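Local coordinates for protein putative N-acetylmuramoyl-L-alanine amidase (Neisseria meningitidis MC58, PDB 3CZX) that probably hydrolyses the bond between N-acetylmuramoyl residues and L-amino acids in cell-wall glycopeptides, as a zinc-dependent amidase, at residues L105-A110 against W115-E120. Sequence-based numbering, arbitrary orientation.
Sequences LGKAVA and WKLRGE
Leu117 and Trp115 fold back against the helix that precedes them, packing on Gly106, Lys107, Val109 and Ala110. They lie in the loop that leads from helix 99-113 to edge strand 123-125 in the alpha/beta fold of an Amidase_3 domain, away from the zinc site. The chain runs back along the helix, as the nearest CA pairs indicate: Ala110 with Trp115 at 5.1 Å, then Leu117 with Gly106, which lies one helical turn before Ala110.

The packing has two parts, one at the indole and one at Leu117. Val109 meets the six-membered ring of the indole obliquely through one methyl, with CG1 3.4 Å from Trp115 CE3 and nearly as close to CZ3. With CG1 anti to the backbone N (chi1 171°), this methyl, rather than CG2, lies beside the ring. The indole also meets the ring of Phe147, planes at about 40°, and touches Asp154 and Leu157 of helix 152-177, consistent with the burial of Trp115.

Leu117 divides its branches between helix residues. CD2 lies over the bare backbone of Gly106, 3.5 Å from Gly106 C and 3.6 Å from Gly106 O. CD1 reaches the aliphatic part of Lys107, whose extended chain crosses the leucine at about a right angle, with Lys107 CG 4.0 Å from Leu117 CD1. Ala110 bridges the two halves: its CB sits 4.0 Å from Leu117 CG and makes a van der Waals contact with the backbone oxygen Trp115 O at 3.6 Å.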
# COMPACT_ATOMS: atom_id res chain seq x y z
N LEU A 105 -1.99 -5.36 -19.94
CA LEU A 105 -1.64 -5.45 -18.50
C LEU A 105 -0.26 -6.07 -18.35
O LEU A 105 0.57 -5.59 -17.60
CB LEU A 105 -2.65 -6.29 -17.73
CG LEU A 105 -4.07 -5.68 -17.69
CD1 LEU A 105 -5.07 -6.74 -17.24
CD2 LEU A 105 -4.10 -4.44 -16.78
N GLY A 106 -0.03 -7.19 -19.04
CA GLY A 106 1.23 -7.92 -18.88
C GLY A 106 2.44 -7.09 -19.31
O GLY A 106 3.47 -7.03 -18.62
N LYS A 107 2.31 -6.41 -20.44
CA LYS A 107 3.40 -5.63 -20.97
C LYS A 107 3.74 -4.48 -20.05
O LYS A 107 4.92 -4.13 -19.88
CB LYS A 107 3.03 -5.14 -22.35
CG LYS A 107 2.99 -6.27 -23.37
CD LYS A 107 2.36 -5.84 -24.67
CE LYS A 107 2.57 -6.89 -25.75
NZ LYS A 107 1.81 -6.56 -26.97
N ALA A 108 2.72 -3.86 -19.46
CA ALA A 108 2.92 -2.77 -18.53
C ALA A 108 3.83 -3.21 -17.38
O ALA A 108 4.74 -2.49 -16.98
CB ALA A 108 1.58 -2.30 -17.98
N VAL A 109 3.55 -4.41 -16.85
CA VAL A 109 4.34 -4.94 -15.74
C VAL A 109 5.75 -5.39 -16.18
O VAL A 109 6.75 -5.12 -15.49
CB VAL A 109 3.60 -6.11 -15.06
CG1 VAL A 109 4.51 -6.83 -14.02
CG2 VAL A 109 2.28 -5.59 -14.41
N ALA A 110 5.84 -6.04 -17.35
CA ALA A 110 7.13 -6.46 -17.89
C ALA A 110 8.10 -5.29 -18.10
O ALA A 110 9.28 -5.41 -17.81
CB ALA A 110 6.92 -7.24 -19.24
N TRP A 115 10.45 -8.85 -15.94
CA TRP A 115 9.88 -10.19 -15.78
C TRP A 115 9.43 -10.72 -17.15
O TRP A 115 8.99 -9.95 -18.02
CB TRP A 115 8.66 -10.13 -14.86
CG TRP A 115 8.98 -9.82 -13.42
CD1 TRP A 115 10.18 -9.97 -12.78
CD2 TRP A 115 8.07 -9.31 -12.44
NE1 TRP A 115 10.08 -9.55 -11.46
CE2 TRP A 115 8.79 -9.16 -11.21
CE3 TRP A 115 6.74 -8.93 -12.47
CZ2 TRP A 115 8.20 -8.66 -10.05
CZ3 TRP A 115 6.15 -8.44 -11.28
CH2 TRP A 115 6.89 -8.32 -10.09
N LYS A 116 9.50 -12.03 -17.28
CA LYS A 116 9.14 -12.71 -18.52
C LYS A 116 7.61 -12.74 -18.69
O LYS A 116 6.92 -13.03 -17.75
CB LYS A 116 9.67 -14.15 -18.45
CG LYS A 116 9.53 -14.92 -19.76
CD LYS A 116 9.62 -16.42 -19.56
CE LYS A 116 9.30 -17.16 -20.88
NZ LYS A 116 10.39 -17.04 -21.90
N LEU A 117 7.14 -12.44 -19.90
CA LEU A 117 5.73 -12.65 -20.27
C LEU A 117 5.53 -14.14 -20.64
O LEU A 117 6.15 -14.63 -21.61
CB LEU A 117 5.35 -11.79 -21.47
CG LEU A 117 5.19 -10.29 -21.26
CD1 LEU A 117 5.13 -9.57 -22.60
CD2 LEU A 117 3.96 -10.10 -20.39
N ARG A 118 4.70 -14.83 -19.87
CA ARG A 118 4.33 -16.21 -20.11
C ARG A 118 3.14 -16.22 -21.09
O ARG A 118 2.51 -15.22 -21.32
CB ARG A 118 3.97 -16.90 -18.82
CG ARG A 118 5.12 -16.89 -17.79
CD ARG A 118 4.63 -17.18 -16.39
NE ARG A 118 4.10 -18.52 -16.24
CZ ARG A 118 4.81 -19.59 -15.85
NH1 ARG A 118 6.09 -19.50 -15.57
NH2 ARG A 118 4.21 -20.77 -15.75
N GLY A 119 2.84 -17.38 -21.67
CA GLY A 119 1.74 -17.46 -22.63
C GLY A 119 2.01 -16.60 -23.84
O GLY A 119 3.15 -16.43 -24.24
N GLU A 120 0.93 -16.08 -24.42
CA GLU A 120 1.05 -15.22 -25.60
C GLU A 120 1.17 -13.79 -25.14
O GLU A 120 0.16 -13.13 -24.94
CB GLU A 120 -0.15 -15.39 -26.56
CG GLU A 120 0.12 -14.68 -27.87
CD GLU A 120 -1.11 -14.47 -28.73
OE1 GLU A 120 -2.06 -15.28 -28.65
OE2 GLU A 120 -1.10 -13.47 -29.48